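Local coordinates for protein polymeric Immunoglobulin Receptor (Oncorhynchus mykiss, PDB 5F1S) that probably binds polymeric immunoglobulins at mucosal surfaces, its ectodomain corresponding to the secretory component that stays with them, at residues A[1-5]-A[101-106]; A[44-48]-A[61-65]; A[135-140]-A[173-177]. All coordinates share one frame; numbering follows the deposited sequence.

Interaction 1 of 3, residues A[1-5]-A[101-106]; sequences RVTTV and DVTASL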
loop_
_atom_site.group_PDB
_atom_site.type_symbol
_atom_site.label_atom_id
_atom_site.label_comp_id
_atom_site.label_asym_id
_atom_site.label_seq_id
_atom_site.Cartn_x
_atom_site.Cartn_y
_atom_site.Cartn_z
ATOM N N ARG A 1 -21.978 -16.740 -8.026
ATOM C CA ARG A 1 -21.315 -15.907 -6.965
ATOM C C ARG A 1 -19.860 -15.603 -7.351
ATOM O O ARG A 1 -19.096 -16.526 -7.624
ATOM C CB ARG A 1 -21.329 -16.638 -5.640
ATOM C CG ARG A 1 -20.878 -15.785 -4.464
ATOM C CD ARG A 1 -21.050 -16.546 -3.146
ATOM N NE ARG A 1 -20.596 -15.773 -1.987
ATOM C CZ ARG A 1 -21.280 -14.782 -1.421
ATOM N NH1 ARG A 1 -22.469 -14.411 -1.894
ATOM N NH2 ARG A 1 -20.762 -14.152 -0.374
ATOM N N VAL A 2 -19.519 -14.333 -7.395
ATOM C CA VAL A 2 -18.151 -13.856 -7.595
ATOM C C VAL A 2 -17.901 -12.813 -6.523
ATOM O O VAL A 2 -18.775 -11.988 -6.268
ATOM C CB VAL A 2 -17.948 -13.239 -8.986
ATOM C CG1 VAL A 2 -16.550 -12.598 -9.087
ATOM C CG2 VAL A 2 -18.216 -14.313 -10.055
ATOM N N THR A 3 -16.764 -12.896 -5.854
ATOM C CA THR A 3 -16.474 -11.988 -4.747
ATOM C C THR A 3 -15.018 -11.555 -4.814
ATOM O O THR A 3 -14.151 -12.256 -5.343
ATOM C CB THR A 3 -16.732 -12.627 -3.383
ATOM O OG1 THR A 3 -15.892 -13.761 -3.209
ATOM C CG2 THR A 3 -18.145 -13.141 -3.271
ATOM N N THR A 4 -14.742 -10.431 -4.173
ATOM C CA THR A 4 -13.393 -9.931 -4.145
ATOM C C THR A 4 -13.200 -9.157 -2.845
ATOM O O THR A 4 -14.043 -9.197 -1.942
ATOM C CB THR A 4 -13.095 -9.091 -5.393
ATOM O OG1 THR A 4 -11.719 -8.768 -5.446
ATOM C CG2 THR A 4 -13.869 -7.762 -5.411
ATOM N N VAL A 5 -12.049 -8.538 -2.722
ATOM C CA VAL A 5 -11.664 -7.855 -1.493
ATOM C C VAL A 5 -12.367 -6.509 -1.381
ATOM O O VAL A 5 -12.943 -6.007 -2.347
ATOM C CB VAL A 5 -10.147 -7.651 -1.432
ATOM C CG1 VAL A 5 -9.422 -9.019 -1.422
ATOM C CG2 VAL A 5 -9.660 -6.828 -2.633
ATOM N N ASP A 101 -24.603 -12.288 -10.270
ATOM C CA ASP A 101 -24.026 -13.559 -9.867
ATOM C C ASP A 101 -22.607 -13.759 -10.407
ATOM O O ASP A 101 -21.938 -14.681 -9.948
ATOM C CB ASP A 101 -24.873 -14.747 -10.372
ATOM C CG ASP A 101 -26.207 -14.911 -9.613
ATOM O OD1 ASP A 101 -26.286 -14.528 -8.427
ATOM O OD2 ASP A 101 -27.156 -15.473 -10.217
ATOM N N VAL A 102 -22.173 -12.992 -11.407
ATOM C CA VAL A 102 -20.913 -13.304 -12.097
ATOM C C VAL A 102 -20.010 -12.080 -12.163
ATOM O O VAL A 102 -19.082 -12.023 -12.983
ATOM C CB VAL A 102 -21.175 -13.859 -13.514
ATOM C CG1 VAL A 102 -21.736 -15.255 -13.378
ATOM C CG2 VAL A 102 -22.106 -12.991 -14.313
ATOM N N THR A 103 -20.257 -11.098 -11.295
ATOM C CA THR A 103 -19.387 -9.911 -11.260
ATOM C C THR A 103 -19.252 -9.448 -9.799
ATOM O O THR A 103 -20.045 -9.806 -8.920
ATOM C CB THR A 103 -19.929 -8.725 -12.107
ATOM O OG1 THR A 103 -21.184 -8.284 -11.546
ATOM C CG2 THR A 103 -20.103 -9.056 -13.626
ATOM N N ALA A 104 -18.218 -8.652 -9.534
ATOM C CA ALA A 104 -18.039 -8.078 -8.209
ATOM C C ALA A 104 -17.190 -6.828 -8.389
ATOM O O ALA A 104 -16.297 -6.815 -9.243
ATOM C CB ALA A 104 -17.389 -9.067 -7.218
ATOM N N SER A 105 -17.495 -5.755 -7.645
ATOM C CA SER A 105 -16.752 -4.522 -7.831
ATOM C C SER A 105 -15.848 -4.239 -6.633
ATOM O O SER A 105 -16.068 -4.710 -5.513
ATOM C CB SER A 105 -17.670 -3.310 -8.002
ATOM O OG SER A 105 -18.550 -3.263 -6.894
ATOM N N LEU A 106 -14.894 -3.349 -6.861
ATOM C CA LEU A 106 -14.192 -2.736 -5.738
ATOM C C LEU A 106 -13.596 -1.439 -6.239
ATOM O O LEU A 106 -13.399 -1.236 -7.437
ATOM C CB LEU A 106 -13.113 -3.616 -5.131
ATOM C CG LEU A 106 -11.758 -3.536 -5.842
ATOM C CD1 LEU A 106 -10.747 -4.304 -5.106
ATOM C CD2 LEU A 106 -11.951 -4.073 -7.226
HETATM O O HOH W 1 -24.517 -16.298 -6.875
HETATM O O HOH W 2 -15.405 -4.853 -2.949
#
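Val-2 and Ala-104 meet where the first strand and the last strand of a V-set immunoglobulin domain run side by side. Segments 1-5 and 101-106 point almost the same way, 11° apart, but their strands belong to different sheets of the sandwich. One direct hydrogen bond joins them. It runs from the chain-start nitrogen, Arg-1 N, to Asp-101 O (2.8 Å), in the carbonyl plane and on a lone pair. Water 1 links Arg-1 N to Asp-101 OD1 as well. Val-2 then takes over with carbon contacts. With CG1 anti to the backbone N (chi1 173°), its CG2 faces Val-102 CA at 3.5 Å. Its CG1 meets Ala-104 CB at 4.1 Å. The same methyl, Ala-104 CB, also rests on Val-2 O (3.4 Å). Further on, Thr-4 turns CG2 to Ser-105 O (3.8 Å), while its OG1 is bonded to Pro-19 O. Val-5 CG2 lies alongside Leu-106 CD1 (3.7 Å), both side chains pointing the same way. Water 2 donates to Val-5 O and Ser-105 O and so bridges the backbones here. Strand 16-22 pairs with the first segment, as at Thr-3 with His-21. Strand 86-92 pairs with the second, as at Ala-104 with Cys-90.

Interaction 2 of 3, residues A[44-48]-A[61-65]; sequences SLVRS and KVVMF
Val-46 and Met-64 form the tight part of a contact between two edge strands of the N-terminal V-set domain. Strand 43-47 is outermost in one sheet and strand 62-67 in the other, so the contact closes one side of the sandwich. The short strand axes come within 7.0 Å, 42° apart. The contact is made by carbon packing, with side chains of 61-65 touching side chains and backbone of 44-48.

Val-46 reaches Met-64 with both methyls. CG2 lies 3.8 Å from Met-64 CB, and CG1 is almost as near. Met-64 CG is anti to its own nitrogen (chi1 154°) and abuts Ser-48 CA at 3.7 Å. The chain then bends at chi2 and chi3. This brings CE back to Val-46, 3.9 Å from Val-46 O. Met-64 is buried and has the largest share of the contact. Cut back to an alanine, the residue would keep its CB against Val-46, but a gap would probably open beside Ser-48 CA and Val-46 O.

Val-62 crosses Val-46 obliquely, with its CG2 3.7 Å from Val-46 CG1. Its other methyl, CG1, touches Leu-45 O (3.8 Å).

Beyond Val-62 the fit loosens. Leu-45 CB comes no nearer than 4.6 Å to Val-62 CG1. Lys-61 is exposed and bends its chain toward segment 44-48, yet Lys-61 NZ stops 4.2 Å from Leu-45 O. At the other end, the Ser-48 hydroxyl turns to Lys-31 N, while Arg-47 makes salt bridges to Glu-93 and Asp-49.

Strand 31-35 flanks the first segment, with Trp-33 against Leu-45 and Val-46. Strand 72-77 flanks the second, where Phe-73 and Val-75 pack on Met-64.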
loop_
_atom_site.group_PDB
_atom_site.type_symbol
_atom_site.label_atom_id
_atom_site.label_comp_id
_atom_site.label_asym_id
_atom_site.label_seq_id
_atom_site.Cartn_x
_atom_site.Cartn_y
_atom_site.Cartn_z
ATOM N N SER A 44 -13.133 -3.442 -20.715
ATOM C CA SER A 44 -12.355 -4.621 -20.391
ATOM C C SER A 44 -10.871 -4.320 -20.512
ATOM O O SER A 44 -10.418 -3.795 -21.538
ATOM C CB SER A 44 -12.737 -5.753 -21.333
ATOM O OG SER A 44 -11.974 -6.899 -21.039
ATOM N N LEU A 45 -10.111 -4.634 -19.460
ATOM C CA LEU A 45 -8.677 -4.383 -19.461
ATOM C C LEU A 45 -7.856 -5.624 -19.740
ATOM O O LEU A 45 -6.750 -5.506 -20.275
ATOM C CB LEU A 45 -8.226 -3.799 -18.106
ATOM C CG LEU A 45 -8.902 -2.492 -17.701
ATOM C CD1 LEU A 45 -8.236 -1.908 -16.388
ATOM C CD2 LEU A 45 -8.839 -1.442 -18.821
ATOM N N VAL A 46 -8.334 -6.801 -19.340
ATOM C CA VAL A 46 -7.599 -8.045 -19.560
ATOM C C VAL A 46 -8.581 -9.201 -19.453
ATOM O O VAL A 46 -9.554 -9.153 -18.691
ATOM C CB VAL A 46 -6.395 -8.216 -18.593
ATOM C CG1 VAL A 46 -6.834 -8.417 -17.177
ATOM C CG2 VAL A 46 -5.536 -9.381 -19.024
ATOM N N ARG A 47 -8.343 -10.223 -20.273
ATOM C CA ARG A 47 -9.129 -11.451 -20.302
ATOM C C ARG A 47 -8.201 -12.649 -20.156
ATOM O O ARG A 47 -7.039 -12.610 -20.582
ATOM C CB ARG A 47 -9.898 -11.620 -21.626
ATOM C CG ARG A 47 -10.834 -10.546 -21.933
ATOM C CD ARG A 47 -11.255 -10.553 -23.392
ATOM N NE ARG A 47 -11.752 -11.857 -23.842
ATOM C CZ ARG A 47 -13.028 -12.222 -23.821
ATOM N NH1 ARG A 47 -13.951 -11.426 -23.315
ATOM N NH2 ARG A 47 -13.386 -13.426 -24.246
ATOM N N SER A 48 -8.734 -13.725 -19.562
ATOM C CA SER A 48 -7.961 -14.924 -19.319
ATOM C C SER A 48 -7.687 -15.716 -20.601
ATOM O O SER A 48 -6.933 -16.698 -20.539
ATOM C CB SER A 48 -8.683 -15.830 -18.309
ATOM O OG SER A 48 -9.914 -16.261 -18.855
ATOM N N LYS A 61 0.574 -1.649 -16.335
ATOM C CA LYS A 61 -0.077 -2.686 -17.146
ATOM C C LYS A 61 -0.624 -3.733 -16.125
ATOM O O LYS A 61 -0.490 -3.575 -14.895
ATOM C CB LYS A 61 0.887 -3.284 -18.191
ATOM C CG LYS A 61 0.332 -4.363 -19.151
ATOM C CD LYS A 61 -0.807 -3.831 -20.018
ATOM C CE LYS A 61 -1.490 -4.947 -20.810
ATOM N NZ LYS A 61 -2.781 -4.469 -21.369
ATOM N N VAL A 62 -1.304 -4.741 -16.653
ATOM C CA VAL A 62 -2.218 -5.611 -15.913
ATOM C C VAL A 62 -1.909 -7.051 -16.313
ATOM O O VAL A 62 -1.451 -7.321 -17.436
ATOM C CB VAL A 62 -3.685 -5.240 -16.225
ATOM C CG1 VAL A 62 -3.979 -5.464 -17.693
ATOM C CG2 VAL A 62 -4.636 -6.033 -15.379
ATOM N N VAL A 63 -2.064 -7.958 -15.370
ATOM C CA VAL A 63 -1.830 -9.392 -15.579
ATOM C C VAL A 63 -2.997 -10.147 -14.981
ATOM O O VAL A 63 -3.496 -9.774 -13.915
ATOM C CB VAL A 63 -0.527 -9.879 -14.899
ATOM C CG1 VAL A 63 -0.246 -11.321 -15.293
ATOM C CG2 VAL A 63 0.644 -9.049 -15.302
ATOM N N MET A 64 -3.439 -11.208 -15.664
ATOM C CA MET A 64 -4.527 -12.079 -15.220
ATOM C C MET A 64 -4.017 -13.503 -15.113
ATOM O O MET A 64 -3.279 -13.961 -15.984
ATOM C CB MET A 64 -5.688 -12.001 -16.268
ATOM C CG MET A 64 -6.608 -13.179 -16.371
ATOM S SD MET A 64 -7.863 -13.018 -15.140
ATOM C CE MET A 64 -8.910 -11.630 -15.710
ATOM N N PHE A 65 -4.390 -14.200 -14.050
ATOM C CA PHE A 65 -4.085 -15.614 -13.904
ATOM C C PHE A 65 -5.317 -16.311 -13.349
ATOM O O PHE A 65 -5.627 -16.171 -12.157
ATOM C CB PHE A 65 -2.907 -15.849 -12.968
ATOM C CG PHE A 65 -2.678 -17.300 -12.614
ATOM C CD1 PHE A 65 -2.631 -18.251 -13.618
ATOM C CD2 PHE A 65 -2.476 -17.705 -11.320
ATOM C CE1 PHE A 65 -2.386 -19.588 -13.325
ATOM C CE2 PHE A 65 -2.216 -19.071 -11.013
ATOM C CZ PHE A 65 -2.215 -20.000 -12.029
#

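Interaction 3 of 3, residues A[135-140]-A[173-177]; sequences YSQGYR and DDLTK
Tyr-135 ends its strand by gripping the turn 173-177 at both backbone and ring. Its N donates to Lys-177 O (3.0 Å), a straight bond of 168° that meets the carbonyl from above its plane. Its hydroxyl donates a hydrogen bond to the syn lone pair of Asp-173 OD1 (2.7 Å). Ring and carboxylate planes stand 83° apart. Lys-177 C lies over one ring face. Asp-173 OD1 has a second donor, Leu-175 N at 2.9 Å, which makes an Asx turn. Asp-174 OD1 accepts from Thr-176 N, Lys-177 N (2.8 Å) and Ala-178 N. The amides of Leu-175, Thr-176 and Lys-177 thus each have an acceptor.

Arg-140 approaches with an extended chain. Its NE donates to Thr-176 O (2.8 Å, 175°), in the guanidinium plane and on a carbonyl lone pair. Water 3 bridges Thr-176 O and Tyr-135 O, which each have another donor.

Lys-144 satisfies Asp-173 OD2 with a salt bridge and makes a cation-pi contact with Tyr-135. Arg-14, from the N-terminal V-set domain, bonds Tyr-135 O and Lys-177 O, tying this contact to the domain interface. The segments begin at the ends of strands 129-135 and 169-173. Strand 178-183, whose Phe-179 touches Tyr-135, lies between those strands.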
loop_
_atom_site.group_PDB
_atom_site.type_symbol
_atom_site.label_atom_id
_atom_site.label_comp_id
_atom_site.label_asym_id
_atom_site.label_seq_id
_atom_site.Cartn_x
_atom_site.Cartn_y
_atom_site.Cartn_z
ATOM N N TYR A 135 6.398 5.740 1.036
ATOM C CA TYR A 135 6.061 6.929 0.275
ATOM C C TYR A 135 5.813 6.615 -1.189
ATOM O O TYR A 135 6.282 5.610 -1.710
ATOM C CB TYR A 135 7.154 7.994 0.405
ATOM C CG TYR A 135 8.493 7.569 -0.060
ATOM C CD1 TYR A 135 8.825 7.604 -1.414
ATOM C CD2 TYR A 135 9.430 7.136 0.824
ATOM C CE1 TYR A 135 10.076 7.231 -1.841
ATOM C CE2 TYR A 135 10.698 6.743 0.402
ATOM C CZ TYR A 135 11.006 6.817 -0.937
ATOM O OH TYR A 135 12.257 6.438 -1.353
ATOM N N SER A 136 5.004 7.462 -1.821
ATOM C CA SER A 136 4.606 7.289 -3.207
ATOM C C SER A 136 5.690 7.816 -4.148
ATOM O O SER A 136 6.637 8.517 -3.739
ATOM C CB SER A 136 3.293 7.987 -3.495
ATOM O OG SER A 136 3.398 9.393 -3.340
ATOM N N GLN A 137 5.506 7.504 -5.433
ATOM C CA GLN A 137 6.620 7.591 -6.388
ATOM C C GLN A 137 7.158 8.998 -6.519
ATOM O O GLN A 137 8.347 9.182 -6.810
ATOM C CB GLN A 137 6.216 7.104 -7.792
ATOM C CG GLN A 137 5.166 7.960 -8.402
ATOM C CD GLN A 137 4.557 7.386 -9.677
ATOM O OE1 GLN A 137 4.573 6.173 -9.891
ATOM N NE2 GLN A 137 3.978 8.262 -10.503
ATOM N N GLY A 138 6.317 9.994 -6.312
ATOM C CA GLY A 138 6.757 11.354 -6.500
ATOM C C GLY A 138 7.703 11.860 -5.444
ATOM O O GLY A 138 8.197 12.987 -5.592
ATOM N N TYR A 139 7.929 11.102 -4.365
ATOM C CA TYR A 139 8.822 11.530 -3.297
ATOM C C TYR A 139 10.179 10.846 -3.336
ATOM O O TYR A 139 10.981 11.004 -2.407
ATOM C CB TYR A 139 8.130 11.313 -1.936
ATOM C CG TYR A 139 6.931 12.246 -1.814
ATOM C CD1 TYR A 139 7.110 13.576 -1.518
ATOM C CD2 TYR A 139 5.635 11.812 -2.054
ATOM C CE1 TYR A 139 6.054 14.451 -1.437
ATOM C CE2 TYR A 139 4.568 12.674 -1.988
ATOM C CZ TYR A 139 4.784 14.002 -1.663
ATOM O OH TYR A 139 3.750 14.896 -1.591
ATOM N N ARG A 140 10.469 10.095 -4.395
ATOM C CA ARG A 140 11.718 9.336 -4.424
ATOM C C ARG A 140 12.942 10.231 -4.233
ATOM O O ARG A 140 13.896 9.850 -3.537
ATOM C CB ARG A 140 11.812 8.550 -5.732
ATOM C CG ARG A 140 10.958 7.293 -5.690
ATOM C CD ARG A 140 10.762 6.645 -7.025
ATOM N NE ARG A 140 9.947 5.447 -6.872
ATOM C CZ ARG A 140 9.232 4.891 -7.840
ATOM N NH1 ARG A 140 9.217 5.439 -9.061
ATOM N NH2 ARG A 140 8.515 3.804 -7.571
ATOM N N ASP A 173 16.888 5.501 3.653
ATOM C CA ASP A 173 15.938 5.607 2.552
ATOM C C ASP A 173 16.363 4.657 1.448
ATOM O O ASP A 173 17.506 4.727 0.992
ATOM C CB ASP A 173 15.938 7.051 2.066
ATOM C CG ASP A 173 14.935 7.327 0.945
ATOM O OD1 ASP A 173 14.185 6.404 0.566
ATOM O OD2 ASP A 173 14.902 8.480 0.452
ATOM N N ASP A 174 15.481 3.730 1.061
ATOM C CA ASP A 174 15.820 2.810 -0.012
ATOM C C ASP A 174 15.696 3.450 -1.386
ATOM O O ASP A 174 15.919 2.760 -2.390
ATOM C CB ASP A 174 14.980 1.520 0.071
ATOM C CG ASP A 174 13.498 1.694 -0.350
ATOM O OD1 ASP A 174 13.109 2.715 -0.908
ATOM O OD2 ASP A 174 12.704 0.759 -0.130
ATOM N N LEU A 175 15.363 4.739 -1.457
ATOM C CA LEU A 175 15.359 5.548 -2.665
ATOM C C LEU A 175 14.265 5.164 -3.644
ATOM O O LEU A 175 14.176 5.774 -4.706
ATOM C CB LEU A 175 16.703 5.468 -3.400
ATOM C CG LEU A 175 17.898 5.899 -2.533
ATOM C CD1 LEU A 175 19.201 5.624 -3.291
ATOM C CD2 LEU A 175 17.792 7.372 -2.138
ATOM N N THR A 176 13.422 4.213 -3.313
ATOM C CA THR A 176 12.368 3.831 -4.239
ATOM C C THR A 176 10.969 3.820 -3.622
ATOM O O THR A 176 10.025 4.271 -4.279
ATOM C CB THR A 176 12.691 2.464 -4.835
ATOM O OG1 THR A 176 11.576 2.041 -5.615
ATOM C CG2 THR A 176 12.925 1.443 -3.795
ATOM N N LYS A 177 10.827 3.380 -2.355
ATOM C CA LYS A 177 9.500 3.085 -1.786
ATOM C C LYS A 177 9.349 3.438 -0.312
ATOM O O LYS A 177 8.216 3.584 0.136
ATOM C CB LYS A 177 9.160 1.571 -1.893
ATOM C CG LYS A 177 9.165 0.941 -3.233
ATOM C CD LYS A 177 8.580 -0.478 -3.143
ATOM C CE LYS A 177 9.320 -1.404 -2.171
ATOM N NZ LYS A 177 8.770 -2.811 -2.247
HETATM O O HOH W 3 7.473 5.201 -4.175
#

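How the interactions relate
Interactions 1 and 2 belong to the N-terminal V-set domain, and interaction 3 to the second one. Interaction 2 is nested in the chain loop that interaction 1 closes. Their centres are about 16 Å apart and they do not touch, yet both bring together strands from the same two sheets, one by way of the chain start and the other across two edge strands. Interaction 3 lies later in the chain, with its centre about 33 Å from that of interaction 1 and about 27 Å from that of interaction 2. It is the most polar of the three and has the domain boundary beside it.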